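PDB 6VXC: trans-4-hydroxy-L-proline dehydratase from Clostridioides difficile 70-100-2010, which uses a glycyl radical to dehydrate trans-4-hydroxy-L-proline to (S)-1-pyrroline-5-carboxylate in the anaerobic breakdown of hydroxyproline. Local coordinates for residues S397-S402 / G422-Y427; G720-Q725 / H755-V760; M51-K56 / F72-E77. All blocks are in the same frame, centred on the assembly; numbering follows the deposited sequence.

Contact 1. Residues S397-S402 / G422-Y427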
ATOM      1  N   SER A 397       1.349  11.539  -1.907  1.00 11.15           N
ATOM      2  CA  SER A 397       0.673  12.711  -1.352  1.00 10.12           C
ATOM      3  C   SER A 397      -0.673  12.903  -2.052  1.00  9.49           C
ATOM      4  O   SER A 397      -0.725  13.269  -3.232  1.00 11.08           O
ATOM      5  CB  SER A 397       1.548  13.958  -1.495  1.00  8.89           C
ATOM      6  OG  SER A 397       0.872  15.100  -0.984  1.00 11.46           O
ATOM      7  N   ASN A 398      -1.754  12.675  -1.319  1.00 11.38           N
ATOM      8  CA  ASN A 398      -3.098  12.643  -1.885  1.00  9.31           C
ATOM      9  C   ASN A 398      -4.015  13.576  -1.110  1.00  8.94           C
ATOM     10  O   ASN A 398      -3.659  14.086  -0.044  1.00 12.29           O
ATOM     11  CB  ASN A 398      -3.647  11.213  -1.868  1.00  7.59           C
ATOM     12  CG  ASN A 398      -2.759  10.276  -2.611  1.00  8.28           C
ATOM     13  OD1 ASN A 398      -2.497  10.480  -3.784  1.00 12.07           O
ATOM     14  ND2 ASN A 398      -2.224   9.303  -1.928  1.00 11.38           N
ATOM     15  N   VAL A 399      -5.237  13.741  -1.618  1.00 10.28           N
ATOM     16  CA  VAL A 399      -6.212  14.636  -1.014  1.00 10.71           C
ATOM     17  C   VAL A 399      -7.507  13.885  -0.724  1.00 10.64           C
ATOM     18  O   VAL A 399      -7.898  12.979  -1.466  1.00 10.14           O
ATOM     19  CB  VAL A 399      -6.466  15.872  -1.912  1.00  9.63           C
ATOM     20  CG1 VAL A 399      -5.155  16.632  -2.107  1.00  8.38           C
ATOM     21  CG2 VAL A 399      -7.107  15.497  -3.247  1.00  8.09           C
ATOM     22  N   GLN A 400      -8.118  14.224   0.407  1.00 13.29           N
ATOM     23  CA  GLN A 400      -9.487  13.856   0.730  1.00 10.79           C
ATOM     24  C   GLN A 400     -10.396  15.023   0.371  1.00 11.17           C
ATOM     25  O   GLN A 400     -10.208  16.142   0.859  1.00 12.03           O
ATOM     26  CB  GLN A 400      -9.641  13.501   2.209  1.00 10.12           C
ATOM     27  CG  GLN A 400      -9.464  12.031   2.548  1.00  7.13           C
ATOM     28  CD  GLN A 400      -9.987  11.694   3.940  1.00  9.55           C
ATOM     29  OE1 GLN A 400     -11.117  12.039   4.289  1.00 15.96           O
ATOM     30  NE2 GLN A 400      -9.150  11.057   4.757  1.00 11.63           N
ATOM     31  N   ILE A 401     -11.388  14.750  -0.455  1.00 10.87           N
ATOM     32  CA  ILE A 401     -12.342  15.740  -0.908  1.00 10.89           C
ATOM     33  C   ILE A 401     -13.669  15.410  -0.250  1.00 11.15           C
ATOM     34  O   ILE A 401     -14.182  14.302  -0.411  1.00 11.87           O
ATOM     35  CB  ILE A 401     -12.457  15.744  -2.439  1.00 10.99           C
ATOM     36  CG1 ILE A 401     -11.091  16.018  -3.092  1.00 10.36           C
ATOM     37  CG2 ILE A 401     -13.537  16.711  -2.889  1.00 11.81           C
ATOM     38  CD1 ILE A 401     -10.385  17.295  -2.636  1.00 10.39           C
ATOM     39  N   SER A 402     -14.204  16.369   0.496  1.00 11.91           N
ATOM     40  CA  SER A 402     -15.502  16.311   1.146  1.00 12.07           C
ATOM     41  C   SER A 402     -16.464  17.260   0.444  1.00 13.05           C
ATOM     42  O   SER A 402     -16.051  18.224  -0.201  1.00 14.06           O
ATOM     43  CB  SER A 402     -15.371  16.695   2.635  1.00 10.30           C
ATOM     44  OG  SER A 402     -16.620  16.981   3.244  1.00 14.12           O
ATOM     45  N   GLY A 422       0.693  12.015 -11.926  1.00 12.14           N
ATOM     46  CA  GLY A 422      -0.176  11.104 -11.201  1.00  9.22           C
ATOM     47  C   GLY A 422      -0.713  11.592  -9.872  1.00 10.20           C
ATOM     48  O   GLY A 422      -1.901  11.458  -9.604  1.00 13.41           O
ATOM     49  N   GLN A 423       0.154  12.160  -9.030  1.00 11.22           N
ATOM     50  CA  GLN A 423      -0.265  12.688  -7.726  1.00 11.28           C
ATOM     51  C   GLN A 423      -0.934  14.047  -7.929  1.00  9.48           C
ATOM     52  O   GLN A 423      -0.609  14.750  -8.870  1.00 12.24           O
ATOM     53  CB  GLN A 423       0.935  12.840  -6.764  1.00  9.25           C
ATOM     54  CG  GLN A 423       1.659  11.543  -6.450  1.00 12.40           C
ATOM     55  CD  GLN A 423       2.688  11.700  -5.333  1.00 13.73           C
ATOM     56  OE1 GLN A 423       2.690  12.695  -4.604  1.00 10.03           O
ATOM     57  NE2 GLN A 423       3.556  10.694  -5.181  1.00 13.48           N
ATOM     58  N   PRO A 424      -1.918  14.390  -7.086  1.00  9.19           N
ATOM     59  CA  PRO A 424      -2.530  13.561  -6.044  1.00  7.91           C
ATOM     60  C   PRO A 424      -3.676  12.716  -6.591  1.00 11.22           C
ATOM     61  O   PRO A 424      -4.310  13.116  -7.572  1.00  9.35           O
ATOM     62  CB  PRO A 424      -3.086  14.595  -5.060  1.00  7.43           C
ATOM     63  CG  PRO A 424      -3.533  15.731  -6.001  1.00 10.14           C
ATOM     64  CD  PRO A 424      -2.464  15.764  -7.091  1.00  8.13           C
ATOM     65  N   ALA A 425      -3.939  11.576  -5.956  1.00  9.40           N
ATOM     66  CA  ALA A 425      -5.211  10.909  -6.139  1.00  7.87           C
ATOM     67  C   ALA A 425      -6.259  11.605  -5.272  1.00  9.85           C
ATOM     68  O   ALA A 425      -5.933  12.317  -4.318  1.00 11.32           O
ATOM     69  CB  ALA A 425      -5.116   9.431  -5.767  1.00  8.81           C
ATOM     70  N   PHE A 426      -7.523  11.357  -5.588  1.00 10.31           N
ATOM     71  CA  PHE A 426      -8.655  11.968  -4.905  1.00 10.47           C
ATOM     72  C   PHE A 426      -9.471  10.889  -4.204  1.00  8.76           C
ATOM     73  O   PHE A 426      -9.827   9.887  -4.824  1.00 12.07           O
ATOM     74  CB  PHE A 426      -9.537  12.743  -5.902  1.00  8.47           C
ATOM     75  CG  PHE A 426      -8.791  13.809  -6.687  1.00  8.18           C
ATOM     76  CD1 PHE A 426      -8.082  13.480  -7.833  1.00  8.79           C
ATOM     77  CD2 PHE A 426      -8.815  15.131  -6.281  1.00  6.34           C
ATOM     78  CE1 PHE A 426      -7.395  14.455  -8.558  1.00 11.17           C
ATOM     79  CE2 PHE A 426      -8.138  16.103  -6.995  1.00 11.14           C
ATOM     80  CZ  PHE A 426      -7.418  15.769  -8.134  1.00 10.97           C
ATOM     81  N   TYR A 427      -9.792  11.109  -2.927  1.00  9.88           N
ATOM     82  CA  TYR A 427     -10.593  10.192  -2.124  1.00  9.01           C
ATOM     83  C   TYR A 427     -11.823  10.908  -1.585  1.00  9.76           C
ATOM     84  O   TYR A 427     -11.742  12.071  -1.184  1.00 11.47           O
ATOM     85  CB  TYR A 427      -9.799   9.612  -0.935  1.00 10.08           C
ATOM     86  CG  TYR A 427      -8.528   8.898  -1.317  1.00 10.53           C
ATOM     87  CD1 TYR A 427      -8.573   7.621  -1.867  1.00  9.15           C
ATOM     88  CD2 TYR A 427      -7.289   9.489  -1.105  1.00  9.58           C
ATOM     89  CE1 TYR A 427      -7.416   6.960  -2.238  1.00 10.20           C
ATOM     90  CE2 TYR A 427      -6.125   8.842  -1.462  1.00 13.44           C
ATOM     91  CZ  TYR A 427      -6.193   7.572  -2.029  1.00 11.21           C
ATOM     92  OH  TYR A 427      -5.035   6.933  -2.373  1.00 14.11           O
TER

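Contact 2. Residues G720-Q725 / H755-V760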
ATOM      1  N   GLY A 720     -12.538   0.100   0.090  1.00 10.04           N
ATOM      2  CA  GLY A 720     -11.911   0.916  -0.929  1.00  8.81           C
ATOM      3  C   GLY A 720     -11.854   0.285  -2.314  1.00 12.66           C
ATOM      4  O   GLY A 720     -11.677  -0.930  -2.447  1.00 12.59           O
ATOM      5  N   THR A 721     -11.990   1.114  -3.353  1.00 11.04           N
ATOM      6  CA  THR A 721     -11.899   0.693  -4.746  1.00  9.83           C
ATOM      7  C   THR A 721     -11.009   1.676  -5.499  1.00 11.65           C
ATOM      8  O   THR A 721     -10.939   2.858  -5.147  1.00 12.03           O
ATOM      9  CB  THR A 721     -13.265   0.662  -5.434  1.00 10.37           C
ATOM     10  OG1 THR A 721     -13.803   1.989  -5.455  1.00 11.23           O
ATOM     11  CG2 THR A 721     -14.236  -0.300  -4.725  1.00 11.38           C
ATOM     12  N   LEU A 722     -10.371   1.199  -6.566  1.00  9.69           N
ATOM     13  CA  LEU A 722      -9.378   1.984  -7.288  1.00 10.11           C
ATOM     14  C   LEU A 722      -9.860   2.259  -8.712  1.00  9.52           C
ATOM     15  O   LEU A 722     -10.115   1.324  -9.474  1.00 10.62           O
ATOM     16  CB  LEU A 722      -8.045   1.245  -7.303  1.00  9.40           C
ATOM     17  CG  LEU A 722      -6.834   2.068  -7.723  1.00  9.67           C
ATOM     18  CD1 LEU A 722      -5.585   1.421  -7.128  1.00 10.48           C
ATOM     19  CD2 LEU A 722      -6.728   2.174  -9.225  1.00 11.20           C
ATOM     20  N   LEU A 723      -9.961   3.530  -9.083  1.00  9.89           N
ATOM     21  CA  LEU A 723     -10.361   3.906 -10.440  1.00  7.83           C
ATOM     22  C   LEU A 723      -9.298   4.791 -11.079  1.00  9.63           C
ATOM     23  O   LEU A 723      -9.066   5.908 -10.614  1.00 10.86           O
ATOM     24  CB  LEU A 723     -11.718   4.620 -10.452  1.00  9.05           C
ATOM     25  CG  LEU A 723     -12.165   5.172 -11.828  1.00  9.48           C
ATOM     26  CD1 LEU A 723     -12.251   4.057 -12.863  1.00  9.12           C
ATOM     27  CD2 LEU A 723     -13.503   5.889 -11.744  1.00  8.63           C
ATOM     28  N   ASN A 724      -8.690   4.300 -12.171  1.00  9.64           N
ATOM     29  CA  ASN A 724      -7.819   5.080 -13.049  1.00  9.67           C
ATOM     30  C   ASN A 724      -8.629   5.693 -14.183  1.00  9.40           C
ATOM     31  O   ASN A 724      -9.455   5.019 -14.800  1.00 11.25           O
ATOM     32  CB  ASN A 724      -6.739   4.219 -13.701  1.00  9.36           C
ATOM     33  CG  ASN A 724      -5.572   3.948 -12.811  1.00 10.87           C
ATOM     34  OD1 ASN A 724      -5.159   2.790 -12.643  1.00 16.54           O
ATOM     35  ND2 ASN A 724      -5.033   4.991 -12.222  1.00 10.61           N
ATOM     36  N   GLN A 725      -8.377   6.969 -14.464  1.00 10.04           N
ATOM     37  CA  GLN A 725      -8.868   7.621 -15.672  1.00  8.08           C
ATOM     38  C   GLN A 725      -7.733   8.425 -16.286  1.00 10.19           C
ATOM     39  O   GLN A 725      -6.791   8.825 -15.598  1.00 12.00           O
ATOM     40  CB  GLN A 725     -10.087   8.516 -15.398  1.00  9.99           C
ATOM     41  CG  GLN A 725     -11.433   7.769 -15.200  1.00  8.57           C
ATOM     42  CD  GLN A 725     -11.921   7.067 -16.465  1.00  9.70           C
ATOM     43  OE1 GLN A 725     -12.498   7.696 -17.347  1.00 11.90           O
ATOM     44  NE2 GLN A 725     -11.704   5.758 -16.549  1.00 12.05           N
ATOM     45  N   HIS A 755     -12.867   6.702  -5.053  1.00  9.47           N
ATOM     46  CA  HIS A 755     -11.533   7.146  -5.419  1.00  8.56           C
ATOM     47  C   HIS A 755     -11.452   7.359  -6.923  1.00  8.49           C
ATOM     48  O   HIS A 755     -12.057   6.616  -7.695  1.00 11.09           O
ATOM     49  CB  HIS A 755     -10.491   6.108  -4.987  1.00  9.21           C
ATOM     50  CG  HIS A 755      -9.217   6.162  -5.768  1.00  8.19           C
ATOM     51  ND1 HIS A 755      -9.024   5.461  -6.941  1.00  9.63           N
ATOM     52  CD2 HIS A 755      -8.068   6.837  -5.539  1.00  8.32           C
ATOM     53  CE1 HIS A 755      -7.805   5.693  -7.394  1.00  8.33           C
ATOM     54  NE2 HIS A 755      -7.204   6.527  -6.560  1.00  8.58           N
ATOM     55  N   ILE A 756     -10.663   8.352  -7.331  1.00  9.67           N
ATOM     56  CA  ILE A 756     -10.303   8.519  -8.732  1.00  9.05           C
ATOM     57  C   ILE A 756      -8.939   9.197  -8.797  1.00  9.24           C
ATOM     58  O   ILE A 756      -8.600  10.035  -7.952  1.00  9.23           O
ATOM     59  CB  ILE A 756     -11.408   9.294  -9.506  1.00 10.35           C
ATOM     60  CG1 ILE A 756     -11.217   9.204 -11.031  1.00  9.15           C
ATOM     61  CG2 ILE A 756     -11.511  10.749  -9.063  1.00  8.23           C
ATOM     62  CD1 ILE A 756     -12.445   9.663 -11.789  1.00  8.84           C
ATOM     63  N   GLN A 757      -8.157   8.832  -9.815  1.00  9.97           N
ATOM     64  CA  GLN A 757      -6.843   9.420 -10.041  1.00  9.28           C
ATOM     65  C   GLN A 757      -6.593   9.464 -11.550  1.00 11.02           C
ATOM     66  O   GLN A 757      -7.129   8.645 -12.293  1.00 10.79           O
ATOM     67  CB  GLN A 757      -5.751   8.623  -9.340  1.00  8.70           C
ATOM     68  CG  GLN A 757      -5.611   7.209  -9.864  1.00  9.15           C
ATOM     69  CD  GLN A 757      -4.761   6.328  -8.957  1.00  9.72           C
ATOM     70  OE1 GLN A 757      -4.668   6.568  -7.748  1.00 12.62           O
ATOM     71  NE2 GLN A 757      -4.094   5.339  -9.543  1.00 10.67           N
ATOM     72  N   PHE A 758      -5.759  10.406 -11.997  1.00 11.23           N
ATOM     73  CA  PHE A 758      -5.661  10.750 -13.414  1.00 11.24           C
ATOM     74  C   PHE A 758      -4.245  10.596 -13.968  1.00  9.62           C
ATOM     75  O   PHE A 758      -3.261  10.969 -13.322  1.00 11.87           O
ATOM     76  CB  PHE A 758      -6.128  12.195 -13.662  1.00  8.96           C
ATOM     77  CG  PHE A 758      -7.524  12.475 -13.178  1.00 10.46           C
ATOM     78  CD1 PHE A 758      -8.611  11.777 -13.709  1.00  9.40           C
ATOM     79  CD2 PHE A 758      -7.755  13.435 -12.195  1.00 10.87           C
ATOM     80  CE1 PHE A 758      -9.906  12.036 -13.264  1.00 11.46           C
ATOM     81  CE2 PHE A 758      -9.047  13.702 -11.736  1.00 12.43           C
ATOM     82  CZ  PHE A 758     -10.128  13.001 -12.279  1.00 11.20           C
ATOM     83  N   ASN A 759      -4.161  10.044 -15.172  1.00 11.16           N
ATOM     84  CA  ASN A 759      -3.026  10.235 -16.061  1.00 11.56           C
ATOM     85  C   ASN A 759      -3.352  11.349 -17.055  1.00  9.63           C
ATOM     86  O   ASN A 759      -4.478  11.440 -17.545  1.00 12.27           O
ATOM     87  CB  ASN A 759      -2.676   8.954 -16.823  1.00  8.98           C
ATOM     88  CG  ASN A 759      -1.607   8.130 -16.126  1.00  9.20           C
ATOM     89  OD1 ASN A 759      -0.567   8.649 -15.718  1.00 13.17           O
ATOM     90  ND2 ASN A 759      -1.845   6.834 -16.011  1.00  8.76           N
ATOM     91  N   VAL A 760      -2.366  12.200 -17.333  1.00 10.79           N
ATOM     92  CA  VAL A 760      -2.473  13.200 -18.393  1.00 10.45           C
ATOM     93  C   VAL A 760      -1.145  13.230 -19.134  1.00 14.85           C
ATOM     94  O   VAL A 760      -0.240  13.989 -18.770  1.00 18.19           O
ATOM     95  CB  VAL A 760      -2.809  14.587 -17.818  1.00 12.08           C
ATOM     96  CG1 VAL A 760      -2.994  15.638 -18.959  1.00 12.67           C
ATOM     97  CG2 VAL A 760      -4.013  14.520 -16.919  1.00 13.83           C
TER
HETATM   98  O   HOH W   1     -13.611   4.372  -6.829  1.00  7.57           O

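Contact 3. Residues M51-K56 / F72-E77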
ATOM      1  N   MET A  51      20.481  -8.067  14.665  1.00 18.17           N
ATOM      2  CA  MET A  51      19.422  -8.961  15.118  1.00 20.51           C
ATOM      3  C   MET A  51      19.963 -10.362  15.386  1.00 19.20           C
ATOM      4  O   MET A  51      19.524 -11.030  16.324  1.00 22.02           O
ATOM      5  CB  MET A  51      18.285  -9.022  14.089  1.00 21.65           C
ATOM      6  CG  MET A  51      17.595  -7.679  13.841  1.00 22.81           C
ATOM      7  SD  MET A  51      16.674  -7.010  15.243  1.00 27.17           S
ATOM      8  CE  MET A  51      15.241  -8.078  15.255  1.00 24.69           C
ATOM      9  N   THR A  52      20.907 -10.829  14.572  1.00 17.16           N
ATOM     10  CA  THR A  52      21.503 -12.131  14.840  1.00 19.82           C
ATOM     11  C   THR A  52      22.182 -12.141  16.205  1.00 21.12           C
ATOM     12  O   THR A  52      21.978 -13.062  17.000  1.00 24.52           O
ATOM     13  CB  THR A  52      22.498 -12.512  13.742  1.00 18.91           C
ATOM     14  OG1 THR A  52      21.864 -12.455  12.464  1.00 18.60           O
ATOM     15  CG2 THR A  52      23.014 -13.937  13.982  1.00 21.37           C
ATOM     16  N   GLU A  53      22.959 -11.097  16.509  1.00 21.87           N
ATOM     17  CA  GLU A  53      23.596 -10.992  17.824  1.00 21.01           C
ATOM     18  C   GLU A  53      22.579 -11.057  18.957  1.00 24.11           C
ATOM     19  O   GLU A  53      22.838 -11.671  20.001  1.00 24.46           O
ATOM     20  CB  GLU A  53      24.393  -9.692  17.929  1.00 23.51           C
ATOM     21  CG  GLU A  53      25.627  -9.618  17.063  1.00 26.88           C
ATOM     22  CD  GLU A  53      26.382  -8.306  17.255  1.00 29.13           C
ATOM     23  OE1 GLU A  53      25.975  -7.502  18.116  1.00 29.08           O
ATOM     24  OE2 GLU A  53      27.378  -8.077  16.540  1.00 33.39           O
ATOM     25  N   ALA A  54      21.449 -10.369  18.807  1.00 23.83           N
ATOM     26  CA  ALA A  54      20.467 -10.337  19.881  1.00 22.89           C
ATOM     27  C   ALA A  54      19.829 -11.704  20.096  1.00 21.81           C
ATOM     28  O   ALA A  54      19.630 -12.122  21.238  1.00 21.82           O
ATOM     29  CB  ALA A  54      19.402  -9.277  19.599  1.00 19.85           C
ATOM     30  N   TYR A  55      19.483 -12.409  19.014  1.00 24.65           N
ATOM     31  CA  TYR A  55      18.864 -13.726  19.167  1.00 21.11           C
ATOM     32  C   TYR A  55      19.825 -14.717  19.811  1.00 24.59           C
ATOM     33  O   TYR A  55      19.435 -15.475  20.712  1.00 23.11           O
ATOM     34  CB  TYR A  55      18.388 -14.252  17.817  1.00 20.65           C
ATOM     35  CG  TYR A  55      16.968 -13.874  17.464  1.00 21.13           C
ATOM     36  CD1 TYR A  55      16.546 -12.552  17.511  1.00 20.71           C
ATOM     37  CD2 TYR A  55      16.046 -14.844  17.096  1.00 19.55           C
ATOM     38  CE1 TYR A  55      15.236 -12.205  17.184  1.00 19.60           C
ATOM     39  CE2 TYR A  55      14.748 -14.515  16.766  1.00 20.19           C
ATOM     40  CZ  TYR A  55      14.343 -13.189  16.814  1.00 22.10           C
ATOM     41  OH  TYR A  55      13.044 -12.861  16.480  1.00 21.51           O
ATOM     42  N   LYS A  56      21.079 -14.732  19.354  1.00 22.64           N
ATOM     43  CA  LYS A  56      22.075 -15.600  19.965  1.00 26.45           C
ATOM     44  C   LYS A  56      22.231 -15.305  21.448  1.00 22.58           C
ATOM     45  O   LYS A  56      22.543 -16.203  22.231  1.00 23.80           O
ATOM     46  CB  LYS A  56      23.416 -15.442  19.245  1.00 23.95           C
ATOM     47  CG  LYS A  56      23.461 -16.094  17.871  1.00 23.62           C
ATOM     48  CD  LYS A  56      24.773 -15.783  17.156  1.00 22.92           C
ATOM     49  CE  LYS A  56      24.877 -16.525  15.840  1.00 22.53           C
ATOM     50  NZ  LYS A  56      26.119 -16.136  15.120  1.00 23.44           N
ATOM     51  N   PHE A  72      15.190  -5.338  19.022  1.00 17.54           N
ATOM     52  CA  PHE A  72      15.075  -3.978  18.509  1.00 15.84           C
ATOM     53  C   PHE A  72      15.951  -3.020  19.304  1.00 18.27           C
ATOM     54  O   PHE A  72      16.668  -2.190  18.732  1.00 17.93           O
ATOM     55  CB  PHE A  72      13.619  -3.523  18.549  1.00 15.01           C
ATOM     56  CG  PHE A  72      13.409  -2.102  18.061  1.00 15.65           C
ATOM     57  CD1 PHE A  72      13.573  -1.791  16.717  1.00 17.04           C
ATOM     58  CD2 PHE A  72      13.013  -1.103  18.936  1.00 13.82           C
ATOM     59  CE1 PHE A  72      13.371  -0.494  16.248  1.00 17.19           C
ATOM     60  CE2 PHE A  72      12.803   0.200  18.476  1.00 15.29           C
ATOM     61  CZ  PHE A  72      12.990   0.502  17.131  1.00 13.81           C
ATOM     62  N   LYS A  73      15.901  -3.121  20.634  1.00 18.66           N
ATOM     63  CA  LYS A  73      16.713  -2.243  21.468  1.00 17.77           C
ATOM     64  C   LYS A  73      18.196  -2.443  21.201  1.00 17.19           C
ATOM     65  O   LYS A  73      18.957  -1.473  21.121  1.00 19.88           O
ATOM     66  CB  LYS A  73      16.404  -2.468  22.944  1.00 19.41           C
ATOM     67  CG  LYS A  73      17.146  -1.500  23.864  1.00 19.23           C
ATOM     68  CD  LYS A  73      16.764  -1.731  25.305  1.00 21.16           C
ATOM     69  CE  LYS A  73      17.588  -0.898  26.261  1.00 24.68           C
ATOM     70  NZ  LYS A  73      17.561  -1.533  27.599  1.00 26.78           N
ATOM     71  N   HIS A  74      18.630  -3.691  21.094  1.00 18.71           N
ATOM     72  CA  HIS A  74      20.022  -3.947  20.763  1.00 17.83           C
ATOM     73  C   HIS A  74      20.385  -3.315  19.430  1.00 17.72           C
ATOM     74  O   HIS A  74      21.456  -2.720  19.286  1.00 20.72           O
ATOM     75  CB  HIS A  74      20.282  -5.450  20.736  1.00 20.27           C
ATOM     76  CG  HIS A  74      21.712  -5.799  20.497  1.00 21.06           C
ATOM     77  ND1 HIS A  74      22.685  -5.647  21.461  1.00 26.49           N
ATOM     78  CD2 HIS A  74      22.344  -6.264  19.397  1.00 21.22           C
ATOM     79  CE1 HIS A  74      23.852  -6.010  20.966  1.00 20.82           C
ATOM     80  NE2 HIS A  74      23.673  -6.392  19.715  1.00 20.35           N
ATOM     81  N   TYR A  75      19.503  -3.445  18.439  1.00 18.86           N
ATOM     82  CA  TYR A  75      19.744  -2.829  17.143  1.00 17.95           C
ATOM     83  C   TYR A  75      19.839  -1.311  17.272  1.00 15.93           C
ATOM     84  O   TYR A  75      20.749  -0.689  16.718  1.00 17.70           O
ATOM     85  CB  TYR A  75      18.647  -3.260  16.162  1.00 20.78           C
ATOM     86  CG  TYR A  75      18.504  -2.388  14.938  1.00 17.50           C
ATOM     87  CD1 TYR A  75      19.451  -2.411  13.930  1.00 17.71           C
ATOM     88  CD2 TYR A  75      17.400  -1.564  14.781  1.00 17.89           C
ATOM     89  CE1 TYR A  75      19.317  -1.619  12.815  1.00 20.32           C
ATOM     90  CE2 TYR A  75      17.255  -0.768  13.658  1.00 17.63           C
ATOM     91  CZ  TYR A  75      18.213  -0.803  12.682  1.00 16.96           C
ATOM     92  OH  TYR A  75      18.091  -0.023  11.565  1.00 21.76           O
ATOM     93  N   ILE A  76      18.912  -0.695  18.005  1.00 16.90           N
ATOM     94  CA  ILE A  76      18.937   0.761  18.156  1.00 15.39           C
ATOM     95  C   ILE A  76      20.199   1.211  18.891  1.00 21.63           C
ATOM     96  O   ILE A  76      20.807   2.232  18.545  1.00 20.62           O
ATOM     97  CB  ILE A  76      17.659   1.247  18.865  1.00 16.78           C
ATOM     98  CG1 ILE A  76      16.429   1.031  17.981  1.00 17.64           C
ATOM     99  CG2 ILE A  76      17.779   2.727  19.261  1.00 17.56           C
ATOM    100  CD1 ILE A  76      16.472   1.806  16.700  1.00 20.03           C
ATOM    101  N   GLU A  77      20.606   0.468  19.926  1.00 19.37           N
ATOM    102  CA  GLU A  77      21.788   0.852  20.694  1.00 20.15           C
ATOM    103  C   GLU A  77      23.059   0.835  19.853  1.00 17.28           C
ATOM    104  O   GLU A  77      23.964   1.639  20.089  1.00 17.95           O
ATOM    105  CB  GLU A  77      21.946  -0.069  21.907  1.00 18.25           C
ATOM    106  CG  GLU A  77      21.084   0.302  23.097  1.00 24.92           C
ATOM    107  CD  GLU A  77      21.135  -0.733  24.230  1.00 32.14           C
ATOM    108  OE1 GLU A  77      21.568  -1.885  23.989  1.00 35.09           O
ATOM    109  OE2 GLU A  77      20.730  -0.393  25.360  1.00 33.19           O
TER

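Contact 1. Residues S397-S402 / G422-Y427
Val-399 exchanges two backbone hydrogen bonds with the segment 422-427: its N donates to Ala-425 O at 3.1 Å, and its O accepts from Tyr-427 N. Ile-401 N then donates to Tyr-427 O at 2.8 Å. This alternation is that of parallel strands, with Val-399 facing Phe-426 and Gln-400 facing Tyr-427.

Ahead of the first bridge between the two segments, side chains do part of the bonding. Asn-398 holds CG anti to its carbonyl carbon (chi1 -57°), which carries OD1 to Ala-425 N, 2.8 Å away, the donor tilted 24° from the carbonyl plane. Its ND2 turns instead to Asn-362 and Ser-396, so both ends of the amide are held and its rotation is fixed. Farther back, Gln-423 OE1 takes a weak bond from Ser-397 N, while its NE2 reaches Pro-395 O. A cis peptide precedes Pro-424, whose CB lies 3.7 Å from Asn-398 CA.

Apolar contacts gather on the face of Val-399 and Phe-426. Val-399 CG2 comes within 3.5 Å of Phe-426 CD2, and Ile-401 CG1 meets the edge of the same ring. On the other face, Asn-398 CB sits 3.5 Å from Tyr-427 CE2, at the ring edge, with amide and ring planes nearly perpendicular (88°); Tyr-427 OH bonds Cys-454 O, the backbone of the presumed radical cysteine.

The pair forms a beta-alpha-beta unit with helix 407-418, which packs on Val-399, Pro-424 and Phe-426. Helix 378-390 touches Ser-397, Val-399 and Gln-423, and strand 362-366 flanks strand 396-401 on the side away from strand 426-428.

Contact 2. Residues G720-Q725 / H755-V760
His-755 swings its ring toward Leu-723, with CG anti to its backbone N (chi1 156°), and ND1 accepts the Leu-723 N-H at 3.0 Å. The bond is nearly straight (168°) and its donor lies in the ring plane. The imidazole thus takes an N-H that regular parallel pairing would give to a backbone carbonyl; His-755 O instead accepts from a water, which also bonds Thr-721 OG1, itself paired with His-715 ND1. Leu-722 runs beside the ring, CG 3.8 Å from His-755 CE1, and its side chain also approaches Cys-454, the presumed radical cysteine.

Leu-723 and Ile-756 point the same way, their tips meeting at CD2 and CD1, 3.9 Å apart. Ile-756 CD1 is also 4.0 Å from Gln-725 CG. The Gln-725 chain bends at chi2 (-67°), which brings NE2 back to Asn-724 O, on a lone pair, at 2.9 Å; its OE1 bonds Gln-807.

Parallel pairing follows: Gln-757 N donates to Leu-723 O, Gln-725 N to Gln-757 O at 3.0 Å, and Asn-759 N to Gln-725 O.

Helix 734-750 links the two strands as a beta-alpha-beta unit and packs on Leu-723, Ile-756 and Phe-758. Helix 703-711 touches Leu-723, Gln-725 and Ile-756, while strand 755-759 has the antiparallel strand 426-428 on its other side.

Contact 3. Residues M51-K56 / F72-E77
His-74 and Glu-53 supply a nearly straight polar bond at the solvent-exposed side of an otherwise apolar helix contact: His-74 NE2 donates to Glu-53 OE1 at 3.0 Å with an N-H...O angle of 171°. The acceptor lies at the ring edge, in the ring plane, and OE1 uses its anti lone pair, the one away from the other carboxylate oxygen. Ring and carboxylate planes are 58° apart, so the two groups are not coplanar. His-74 reaches across because CG stands anti to its backbone N; Glu-53 extends beyond CG to meet it. A carboxylate here would tend to stabilise a protonated imidazole.

These residues lie on helices 46-58 and 64-78, consecutive helices that pack as a splayed, roughly antiparallel pair whose local axes approach to 8.8 Å at 134°. Ala-54, buried next to the exposed Glu-53, brings its CB to 4.1 Å from His-74 CB. Met-51 starts away from the other helix but curls back, bringing SD to 4.3 Å from Tyr-75 CB. Arg-68 and Ser-71 of helix 64-78 also touch Met-51. Beyond this pair, Phe-72 packs on helices 214-248 and 276-293, and Thr-52 on helix 129-143.

Contacts 1 and 2 belong to one mixed sheet and meet directly: strands 426-428 and 755-759 are antiparallel neighbours, with Phe-426 N 2.9 Å from Ile-756 O, a probable hydrogen bond. Each is a buried parallel pair closed by a crossover helix, one in the PFL-like part of the chain and the other in the glycine radical part, and both adjoin the presumed radical cysteine. Contact 3 lies on the opposite side of the chain's centre, its own centre about 39 Å from that of contact 1 and 43 Å from that of contact 2. There two helices meet through side chains, burying 238 Å² against 499 and 453 Å², and the histidine-carboxylate bond lies at the surface, where Glu-53 is exposed.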